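Local coordinates for probable oxidoreductase protein (Rhizobium etli, PDB 4FB5) that is a member of the GFO/IDH/MocA family that probably binds a nicotinamide dinucleotide and acts as an oxidoreductase, its exact substrate being unknown, at residues A[154-158]-A[159-163]; A[349-352]-A[353-357]; A[364-367]-A[368-371]; A[217-221]-A[222-226]. All coordinates share one frame; numbering follows the deposited sequence.

Contact 1. Residues A[154-158]-A[159-163]; sequences YIQNP and VMRHI
The side chain of Asn157 turns its CG opposite the backbone N (chi1 -172°), which brings the amide beside Val159, while that of Arg161, bent at chi2 and chi3, folds back toward Gln156. Asn157 OD1 accepts from Val159 N at 2.9 Å, with the N-H well directed (158°), although the donor stands above the amide plane. The same oxygen lies 3.5 Å from Val159 CB, and the two side chains run side by side. At the other end of the amide, ND2 donates to Met300 O, so both ends of this buried group are held. Asn157 O takes Arg161 N at 3.0 Å and, weakly, Met160 N. Arg161 passes CG 3.4 Å from Asn157 O before NE donates to Gln156 O at 3.2 Å, a bent bond (137°) made from above the carbonyl plane; its NH2 has a long, weak ion pair with Glu352. Cutting Arg161 back to an alanine would probably leave Gln156 O without this donor and Glu352 without that distant charge. Pro158, which has no N-H to offer, follows the cap, and its O receives His162 N. This is an asparagine N-cap with proline at N1, starting helix 158-168.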
loop_
_atom_site.group_PDB
_atom_site.type_symbol
_atom_site.label_atom_id
_atom_site.label_comp_id
_atom_site.label_asym_id
_atom_site.label_seq_id
_atom_site.Cartn_x
_atom_site.Cartn_y
_atom_site.Cartn_z
ATOM N N TYR A 154 23.308 1.928 -1.285
ATOM C CA TYR A 154 22.019 2.367 -0.766
ATOM C C TYR A 154 22.035 3.835 -0.319
ATOM O O TYR A 154 21.107 4.583 -0.657
ATOM C CB TYR A 154 21.526 1.401 0.307
ATOM C CG TYR A 154 21.290 0.081 -0.337
ATOM C CD1 TYR A 154 20.335 -0.054 -1.346
ATOM C CD2 TYR A 154 22.018 -1.017 0.002
ATOM C CE1 TYR A 154 20.112 -1.238 -1.959
ATOM C CE2 TYR A 154 21.811 -2.229 -0.632
ATOM C CZ TYR A 154 20.854 -2.330 -1.605
ATOM O OH TYR A 154 20.633 -3.534 -2.239
ATOM N N ILE A 155 23.106 4.211 0.395
ATOM C CA ILE A 155 23.493 5.604 0.759
ATOM C C ILE A 155 23.278 6.652 -0.316
ATOM O O ILE A 155 22.986 7.788 0.005
ATOM C CB ILE A 155 25.006 5.679 1.134
ATOM C CG1 ILE A 155 25.311 4.872 2.374
ATOM C CG2 ILE A 155 25.465 7.034 1.432
ATOM C CD1 ILE A 155 24.139 4.735 3.338
ATOM N N GLN A 156 23.413 6.295 -1.586
ATOM C CA GLN A 156 23.392 7.299 -2.637
ATOM C C GLN A 156 22.033 7.595 -3.227
ATOM O O GLN A 156 21.909 8.508 -4.052
ATOM C CB GLN A 156 24.310 6.896 -3.799
ATOM C CG GLN A 156 25.717 6.574 -3.475
ATOM C CD GLN A 156 26.468 7.705 -2.849
ATOM O OE1 GLN A 156 27.420 7.472 -2.095
ATOM N NE2 GLN A 156 26.064 8.946 -3.150
ATOM N N ASN A 157 21.019 6.823 -2.858
ATOM C CA ASN A 157 19.644 7.078 -3.326
ATOM C C ASN A 157 19.323 8.520 -3.047
ATOM O O ASN A 157 19.591 8.987 -1.959
ATOM C CB ASN A 157 18.675 6.184 -2.558
ATOM C CG ASN A 157 17.230 6.224 -3.092
ATOM O OD1 ASN A 157 16.802 7.151 -3.786
ATOM N ND2 ASN A 157 16.462 5.211 -2.716
ATOM N N PRO A 158 18.780 9.234 -4.032
ATOM C CA PRO A 158 18.291 10.584 -3.811
ATOM C C PRO A 158 17.286 10.707 -2.674
ATOM O O PRO A 158 17.313 11.731 -1.927
ATOM C CB PRO A 158 17.590 10.925 -5.126
ATOM C CG PRO A 158 18.329 10.155 -6.152
ATOM C CD PRO A 158 18.712 8.862 -5.466
ATOM N N VAL A 159 16.411 9.714 -2.530
ATOM C CA VAL A 159 15.414 9.743 -1.457
ATOM C C VAL A 159 16.154 9.783 -0.133
ATOM O O VAL A 159 15.782 10.476 0.794
ATOM C CB VAL A 159 14.465 8.501 -1.549
ATOM C CG1 VAL A 159 13.770 8.206 -0.213
ATOM C CG2 VAL A 159 13.484 8.676 -2.741
HETATM N N MSE A 160 17.249 9.049 -0.081
HETATM C CA MSE A 160 17.987 8.919 1.106
HETATM C C MSE A 160 18.732 10.230 1.408
HETATM O O MSE A 160 18.743 10.652 2.555
HETATM C CB MSE A 160 18.890 7.688 0.985
HETATM C CG MSE A 160 19.545 7.245 2.262
HETATM SE SE MSE A 160 18.154 6.677 3.566
HETATM C CE MSE A 160 17.631 5.066 2.533
ATOM N N ARG A 161 19.348 10.884 0.402
ATOM C CA ARG A 161 19.939 12.216 0.661
ATOM C C ARG A 161 18.871 13.203 1.143
ATOM O O ARG A 161 19.133 14.025 2.024
ATOM C CB ARG A 161 20.792 12.833 -0.479
ATOM C CG ARG A 161 20.962 12.046 -1.768
ATOM C CD ARG A 161 22.264 11.222 -1.786
ATOM N NE ARG A 161 23.015 11.326 -3.049
ATOM C CZ ARG A 161 24.046 12.174 -3.260
ATOM N NH1 ARG A 161 24.461 13.024 -2.316
ATOM N NH2 ARG A 161 24.671 12.194 -4.432
ATOM N N HIS A 162 17.662 13.094 0.608
ATOM C CA HIS A 162 16.620 13.920 1.112
ATOM C C HIS A 162 16.194 13.549 2.502
ATOM O O HIS A 162 15.768 14.408 3.231
ATOM C CB HIS A 162 15.436 13.931 0.206
ATOM C CG HIS A 162 14.552 15.119 0.418
ATOM N ND1 HIS A 162 14.990 16.414 0.214
ATOM C CD2 HIS A 162 13.261 15.213 0.812
ATOM C CE1 HIS A 162 14.004 17.253 0.471
ATOM N NE2 HIS A 162 12.945 16.550 0.831
ATOM N N ILE A 163 16.286 12.279 2.891
ATOM C CA ILE A 163 15.983 11.931 4.278
ATOM C C ILE A 163 16.967 12.602 5.238
ATOM O O ILE A 163 16.556 13.226 6.233
ATOM C CB ILE A 163 15.871 10.422 4.510
ATOM C CG1 ILE A 163 14.547 9.963 3.875
ATOM C CG2 ILE A 163 15.819 10.119 5.994
ATOM C CD1 ILE A 163 14.350 8.462 3.598
#

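Contact 2. Residues A[349-352]-A[353-357]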
loop_
_atom_site.group_PDB
_atom_site.type_symbol
_atom_site.label_atom_id
_atom_site.label_comp_id
_atom_site.label_asym_id
_atom_site.label_seq_id
_atom_site.Cartn_x
_atom_site.Cartn_y
_atom_site.Cartn_z
ATOM N N GLU A 349 27.169 6.741 -6.975
ATOM C CA GLU A 349 28.364 6.385 -6.193
ATOM C C GLU A 349 29.668 6.588 -7.003
ATOM O O GLU A 349 30.636 7.099 -6.494
ATOM C CB GLU A 349 28.259 4.950 -5.702
ATOM C CG GLU A 349 29.424 4.506 -4.857
ATOM C CD GLU A 349 29.206 3.138 -4.241
ATOM O OE1 GLU A 349 29.737 2.173 -4.838
ATOM O OE2 GLU A 349 28.502 3.037 -3.182
ATOM N N CYS A 350 29.666 6.182 -8.266
ATOM C CA CYS A 350 30.760 6.440 -9.171
ATOM C C CYS A 350 31.025 7.951 -9.250
ATOM O O CYS A 350 32.165 8.423 -9.095
ATOM C CB CYS A 350 30.439 5.870 -10.553
ATOM S SG CYS A 350 31.719 6.245 -11.767
ATOM N N ARG A 351 29.963 8.715 -9.458
ATOM C CA ARG A 351 30.132 10.143 -9.464
ATOM C C ARG A 351 30.797 10.559 -8.155
ATOM O O ARG A 351 31.834 11.212 -8.184
ATOM C CB ARG A 351 28.825 10.886 -9.738
ATOM C CG ARG A 351 28.946 12.402 -9.716
ATOM C CD ARG A 351 29.882 12.894 -10.794
ATOM N NE ARG A 351 30.337 14.287 -10.620
ATOM C CZ ARG A 351 31.388 14.680 -9.880
ATOM N NH1 ARG A 351 32.106 13.793 -9.193
ATOM N NH2 ARG A 351 31.714 15.971 -9.813
ATOM N N GLU A 352 30.280 10.136 -7.011
ATOM C CA GLU A 352 30.833 10.666 -5.774
ATOM C C GLU A 352 32.288 10.253 -5.564
ATOM O O GLU A 352 33.026 10.896 -4.806
ATOM C CB GLU A 352 29.978 10.299 -4.570
ATOM C CG GLU A 352 28.611 10.927 -4.610
ATOM C CD GLU A 352 28.603 12.439 -4.415
ATOM O OE1 GLU A 352 28.082 13.147 -5.305
ATOM O OE2 GLU A 352 29.074 12.913 -3.366
ATOM N N LEU A 353 32.696 9.180 -6.231
ATOM C CA LEU A 353 34.048 8.688 -6.095
ATOM C C LEU A 353 34.979 9.639 -6.830
ATOM O O LEU A 353 36.102 9.911 -6.370
ATOM C CB LEU A 353 34.184 7.289 -6.688
ATOM C CG LEU A 353 35.633 6.811 -6.804
ATOM C CD1 LEU A 353 36.322 7.047 -5.508
ATOM C CD2 LEU A 353 35.777 5.344 -7.187
ATOM N N ILE A 354 34.505 10.133 -7.968
ATOM C CA ILE A 354 35.258 11.069 -8.734
ATOM C C ILE A 354 35.375 12.395 -7.993
ATOM O O ILE A 354 36.435 13.034 -8.029
ATOM C CB ILE A 354 34.652 11.239 -10.106
ATOM C CG1 ILE A 354 34.857 9.927 -10.871
ATOM C CG2 ILE A 354 35.312 12.414 -10.816
ATOM C CD1 ILE A 354 33.795 9.580 -11.801
ATOM N N ARG A 355 34.313 12.790 -7.297
ATOM C CA ARG A 355 34.403 13.978 -6.482
ATOM C C ARG A 355 35.561 13.820 -5.535
ATOM O O ARG A 355 36.434 14.675 -5.488
ATOM C CB ARG A 355 33.122 14.281 -5.719
ATOM C CG ARG A 355 32.361 15.491 -6.266
ATOM C CD ARG A 355 31.018 15.721 -5.550
ATOM N NE ARG A 355 29.896 15.206 -6.334
ATOM C CZ ARG A 355 29.369 15.821 -7.395
ATOM N NH1 ARG A 355 29.857 16.982 -7.804
ATOM N NH2 ARG A 355 28.353 15.277 -8.058
ATOM N N ALA A 356 35.571 12.725 -4.782
ATOM C CA ALA A 356 36.642 12.459 -3.829
ATOM C C ALA A 356 38.011 12.629 -4.479
ATOM O O ALA A 356 38.827 13.434 -4.029
ATOM C CB ALA A 356 36.499 11.062 -3.245
ATOM N N ILE A 357 38.257 11.867 -5.539
ATOM C CA ILE A 357 39.525 11.933 -6.254
ATOM C C ILE A 357 40.051 13.363 -6.306
ATOM O O ILE A 357 41.262 13.590 -6.334
ATOM C CB ILE A 357 39.394 11.392 -7.690
ATOM C CG1 ILE A 357 39.653 9.884 -7.717
ATOM C CG2 ILE A 357 40.350 12.119 -8.623
ATOM C CD1 ILE A 357 38.611 9.099 -8.483
#
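Arg351 and Arg355, one turn apart on helix 344-358, lay their guanidinium groups face to face: an i, i+4 arginine stack. Their chains cross at about a right angle, yet the flat ends stack, their planes 24° apart and their centres 3.4 Å apart, each CZ over the middle of the other group. Asp53 probably offsets the like charges: it forms a salt bridge with Arg351 NH2 and a long, weak ion pair with Arg355 NH1. The second counter-charge is Glu352. Its CG lies anti to the carbonyl carbon and the chain bends at chi2, carrying the carboxylate to the edge of the Arg355 guanidinium, so that Arg355 has an arginine over one face and a carboxylate near its plane. Glu352 OE2 accepts from Ser363 N in the loop that follows, which should help fix the rotation of the carboxylate. Elsewhere on the helix, Cys350 SG packs 3.9 Å from Ile354 CD1, on a side covered by Trp44 of helix 35-44. The salt bridge itself runs from Arg355 NE to Glu352 OE1, 2.9 Å long, its N-H directed at 155° and meeting the oxygen from above the carboxylate plane.

Contact 3. Residues A[364-367]-A[368-371]; sequences IVTF and KDGL
Thr366, Phe367 and Lys368 carry most of this contact, at the point where the chain enters helix 367-385. Thr366 is the N-cap. A chi1 of 64° sets OG1 between the backbone N and the carbonyl carbon, facing the first helical N-H groups. OG1 accepts from Asp369 N at 3.0 Å in a nearly straight bond (165°), and weakly from Lys368 N at 2.9 Å. One hydroxyl oxygen thus serves two amides that have no earlier helical carbonyl to bond to. The main chain of Thr366 continues the pattern, its O receiving Gly370 N at 2.7 Å, and Phe367 O takes Leu371 N at 3.0 Å. Lys368 places CB 3.3 Å from Thr366 OG1, against the capping oxygen, and then runs out fully extended beyond CG, leading its amine away from the turn into the solvent. Phe367 is the first helical residue, and its buried side chain points away from the turn. Val365, just before the cap, sets CG1 3.9 Å from Gly370 N, where the glycine offers no side chain of its own. The surroundings tie the turn to both parts of the protein. The Phe367 ring packs on Leu150 and Ala148 of strand 148-150 and on Met137 and Leu138 of helix 131-143, while Val365 makes backbone hydrogen bonds with Leu150, at the edge of the parallel sheet. Asp369 OD1 is hydrogen-bonded to His224, and Val365 and Asp369 both touch Trp219 of helix 206-221.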
loop_
_atom_site.group_PDB
_atom_site.type_symbol
_atom_site.label_atom_id
_atom_site.label_comp_id
_atom_site.label_asym_id
_atom_site.label_seq_id
_atom_site.Cartn_x
_atom_site.Cartn_y
_atom_site.Cartn_z
ATOM N N ILE A 364 30.982 9.723 0.325
ATOM C CA ILE A 364 31.406 8.407 0.030
ATOM C C ILE A 364 31.681 7.715 1.338
ATOM O O ILE A 364 31.671 8.349 2.394
ATOM C CB ILE A 364 32.626 8.469 -0.865
ATOM C CG1 ILE A 364 32.532 7.368 -1.878
ATOM C CG2 ILE A 364 33.932 8.377 -0.081
ATOM C CD1 ILE A 364 32.873 7.848 -3.199
ATOM N N VAL A 365 31.889 6.416 1.296
ATOM C CA VAL A 365 32.304 5.732 2.504
ATOM C C VAL A 365 33.740 5.300 2.301
ATOM O O VAL A 365 34.070 4.663 1.292
ATOM C CB VAL A 365 31.416 4.544 2.831
ATOM C CG1 VAL A 365 31.869 3.878 4.111
ATOM C CG2 VAL A 365 29.979 4.991 2.930
ATOM N N THR A 366 34.585 5.708 3.241
ATOM C CA THR A 366 36.008 5.503 3.137
ATOM C C THR A 366 36.340 4.326 3.973
ATOM O O THR A 366 35.627 3.987 4.937
ATOM C CB THR A 366 36.835 6.608 3.841
ATOM O OG1 THR A 366 36.554 6.569 5.255
ATOM C CG2 THR A 366 36.559 7.971 3.268
ATOM N N PHE A 367 37.502 3.782 3.673
ATOM C CA PHE A 367 38.068 2.736 4.458
ATOM C C PHE A 367 38.109 3.072 5.915
ATOM O O PHE A 367 38.055 2.182 6.753
ATOM C CB PHE A 367 39.456 2.414 3.934
ATOM C CG PHE A 367 39.445 1.545 2.699
ATOM C CD1 PHE A 367 40.481 0.648 2.461
ATOM C CD2 PHE A 367 38.385 1.618 1.779
ATOM C CE1 PHE A 367 40.477 -0.148 1.324
ATOM C CE2 PHE A 367 38.373 0.842 0.642
ATOM C CZ PHE A 367 39.418 -0.055 0.408
ATOM N N LYS A 368 38.198 4.353 6.223
ATOM C CA LYS A 368 38.262 4.732 7.608
ATOM C C LYS A 368 36.907 4.477 8.253
ATOM O O LYS A 368 36.827 3.881 9.315
ATOM C CB LYS A 368 38.674 6.201 7.766
ATOM C CG LYS A 368 38.909 6.601 9.256
ATOM C CD LYS A 368 39.078 8.108 9.416
ATOM C CE LYS A 368 39.368 8.439 10.881
ATOM N NZ LYS A 368 39.258 9.918 11.135
ATOM N N ASP A 369 35.837 4.908 7.587
ATOM C CA ASP A 369 34.494 4.705 8.095
ATOM C C ASP A 369 33.976 3.268 7.928
ATOM O O ASP A 369 33.241 2.761 8.797
ATOM C CB ASP A 369 33.574 5.721 7.476
ATOM C CG ASP A 369 33.740 7.106 8.098
ATOM O OD1 ASP A 369 33.763 7.184 9.352
ATOM O OD2 ASP A 369 33.827 8.101 7.326
ATOM N N GLY A 370 34.407 2.604 6.851
ATOM C CA GLY A 370 34.057 1.207 6.644
ATOM C C GLY A 370 34.647 0.310 7.710
ATOM O O GLY A 370 33.986 -0.637 8.213
ATOM N N LEU A 371 35.903 0.589 8.066
ATOM C CA LEU A 371 36.563 -0.219 9.086
ATOM C C LEU A 371 35.833 -0.036 10.384
ATOM O O LEU A 371 35.615 -0.970 11.184
ATOM C CB LEU A 371 38.030 0.200 9.292
ATOM C CG LEU A 371 38.632 -0.610 10.470
ATOM C CD1 LEU A 371 39.076 -2.033 10.084
ATOM C CD2 LEU A 371 39.732 0.133 11.193
#

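Contact 4. Residues A[217-221]-A[222-226]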
loop_
_atom_site.group_PDB
_atom_site.type_symbol
_atom_site.label_atom_id
_atom_site.label_comp_id
_atom_site.label_asym_id
_atom_site.label_seq_id
_atom_site.Cartn_x
_atom_site.Cartn_y
_atom_site.Cartn_z
ATOM N N LEU A 217 23.718 2.865 6.412
ATOM C CA LEU A 217 22.680 3.897 6.430
ATOM C C LEU A 217 22.624 4.681 7.742
ATOM O O LEU A 217 22.540 5.914 7.719
ATOM C CB LEU A 217 21.302 3.365 6.035
ATOM C CG LEU A 217 21.141 2.903 4.579
ATOM C CD1 LEU A 217 19.838 2.113 4.474
ATOM C CD2 LEU A 217 21.197 4.061 3.554
ATOM N N LEU A 218 22.690 3.979 8.878
ATOM C CA LEU A 218 22.693 4.661 10.149
ATOM C C LEU A 218 23.905 5.612 10.227
ATOM O O LEU A 218 23.853 6.649 10.931
ATOM C CB LEU A 218 22.655 3.672 11.307
ATOM C CG LEU A 218 21.430 2.741 11.287
ATOM C CD1 LEU A 218 21.324 1.914 12.498
ATOM C CD2 LEU A 218 20.126 3.478 11.105
ATOM N N TRP A 219 24.958 5.284 9.466
ATOM C CA TRP A 219 26.176 6.025 9.550
ATOM C C TRP A 219 25.926 7.328 8.866
ATOM O O TRP A 219 26.088 8.395 9.447
ATOM C CB TRP A 219 27.337 5.305 8.866
ATOM C CG TRP A 219 28.492 6.215 8.749
ATOM C CD1 TRP A 219 29.325 6.604 9.767
ATOM C CD2 TRP A 219 28.916 6.961 7.579
ATOM N NE1 TRP A 219 30.260 7.518 9.304
ATOM C CE2 TRP A 219 30.046 7.739 7.966
ATOM C CE3 TRP A 219 28.501 6.995 6.238
ATOM C CZ2 TRP A 219 30.750 8.556 7.059
ATOM C CZ3 TRP A 219 29.209 7.809 5.334
ATOM C CH2 TRP A 219 30.312 8.589 5.763
ATOM N N TYR A 220 25.525 7.225 7.609
ATOM C CA TYR A 220 25.179 8.373 6.757
ATOM C C TYR A 220 24.238 9.357 7.421
ATOM O O TYR A 220 24.435 10.567 7.339
ATOM C CB TYR A 220 24.500 7.850 5.528
ATOM C CG TYR A 220 24.240 8.876 4.496
ATOM C CD1 TYR A 220 25.299 9.579 3.898
ATOM C CD2 TYR A 220 22.942 9.132 4.073
ATOM C CE1 TYR A 220 25.042 10.531 2.924
ATOM C CE2 TYR A 220 22.679 10.070 3.126
ATOM C CZ TYR A 220 23.723 10.765 2.545
ATOM O OH TYR A 220 23.440 11.705 1.589
ATOM N N LEU A 221 23.216 8.820 8.078
ATOM C CA LEU A 221 22.177 9.617 8.714
ATOM C C LEU A 221 22.558 10.156 10.115
ATOM O O LEU A 221 22.184 11.284 10.475
ATOM C CB LEU A 221 20.908 8.773 8.826
ATOM C CG LEU A 221 20.186 8.541 7.501
ATOM C CD1 LEU A 221 19.019 7.547 7.651
ATOM C CD2 LEU A 221 19.689 9.854 6.976
ATOM N N PHE A 222 23.285 9.353 10.896
ATOM C CA PHE A 222 23.491 9.644 12.298
ATOM C C PHE A 222 24.957 9.574 12.690
ATOM O O PHE A 222 25.610 10.593 12.918
ATOM C CB PHE A 222 22.651 8.688 13.154
ATOM C CG PHE A 222 21.162 8.805 12.902
ATOM C CD1 PHE A 222 20.499 10.003 13.156
ATOM C CD2 PHE A 222 20.443 7.734 12.351
ATOM C CE1 PHE A 222 19.136 10.123 12.903
ATOM C CE2 PHE A 222 19.093 7.824 12.083
ATOM C CZ PHE A 222 18.424 9.015 12.359
ATOM N N GLY A 223 25.451 8.353 12.787
ATOM C CA GLY A 223 26.848 8.100 12.859
ATOM C C GLY A 223 27.015 6.661 13.273
ATOM O O GLY A 223 26.118 5.826 13.050
ATOM N N HIS A 224 28.176 6.384 13.861
ATOM C CA HIS A 224 28.601 5.046 14.195
ATOM C C HIS A 224 27.889 4.425 15.414
ATOM O O HIS A 224 27.173 5.094 16.137
ATOM C CB HIS A 224 30.114 5.035 14.345
ATOM C CG HIS A 224 30.846 5.044 13.040
ATOM N ND1 HIS A 224 30.778 3.999 12.139
ATOM C CD2 HIS A 224 31.677 5.961 12.488
ATOM C CE1 HIS A 224 31.523 4.274 11.083
ATOM N NE2 HIS A 224 32.091 5.456 11.274
ATOM N N VAL A 225 28.070 3.129 15.614
ATOM C CA VAL A 225 27.317 2.395 16.629
ATOM C C VAL A 225 28.136 2.277 17.917
ATOM O O VAL A 225 29.367 2.128 17.867
ATOM C CB VAL A 225 26.990 1.007 16.071
ATOM C CG1 VAL A 225 26.293 0.200 17.059
ATOM C CG2 VAL A 225 26.094 1.174 14.907
ATOM N N GLU A 226 27.486 2.303 19.073
ATOM C CA GLU A 226 28.263 2.457 20.319
ATOM C C GLU A 226 28.155 1.342 21.313
ATOM O O GLU A 226 29.136 1.014 21.950
ATOM C CB GLU A 226 28.025 3.815 20.981
ATOM C CG GLU A 226 28.638 4.956 20.139
ATOM C CD GLU A 226 28.053 6.352 20.473
ATOM O OE1 GLU A 226 27.397 6.506 21.558
ATOM O OE2 GLU A 226 28.267 7.291 19.638
#
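Leu218 O is gripped by two backbone amides at the end of helix 206-221: Phe222 N at 2.8 Å, and Gly223 N at 3.0 Å in a weak, strongly bent bond. Phe222 N also makes a weak hydrogen bond to Trp219 O. The helix ends here, since Phe222 is the first residue to leave helical backbone angles, and Gly223 brings its O 3.5 Å from Trp219 CA in a CA-H...O contact. The Phe222 ring folds back over the residue before it in a CH-pi contact, Leu221 CB sitting over one face, 4.0 Å from the centroid and displaced toward the rim. Beside the rim of the ring, Phe222 CD2 comes within 4.4 Å of Leu218 CD2. A serine in place of Phe222 would probably leave Leu221 CB without the ring face it lies over and Leu218 CD2 without its neighbour at the rim. Trp219 and His224 point the same way across the turn. Trp219 CD1 lies over one face of the imidazole, 3.4 Å from His224 NE2, the two rings oblique at 45°; the polar partner of that nitrogen is Asp369. The turn delivers the chain from helix 206-221 into strand 225-233 of the large mixed sheet, where Leu218, Phe222 and Val225 pack on Leu261 of strand 254-261, while His224 and Val225 rest on helix 367-385 and Leu221 on helix 158-168.

In the fold
Contacts 1 and 2 are buried, whereas contacts 3 and 4 are only partly so. Three of the four sit at helix ends: contacts 1 and 3 begin helices 158-168 and 367-385 with side-chain caps, an amide oxygen in one and a hydroxyl in the other, and contact 4 ends helix 206-221 on backbone bonds and aromatic cover. Contact 2, within helix 344-358, relies instead on charged groups. Neighbours meet chiefly by packing: Ile155 and Met160 of contact 1 touch Leu217 of contact 4, Gln156 meets Glu349 and Glu352 of contact 2, and Ile364 CD1 reaches Leu353. Between contacts 3 and 4 the link is also polar. Contacts 1 and 3, and contacts 2 and 4, do not touch.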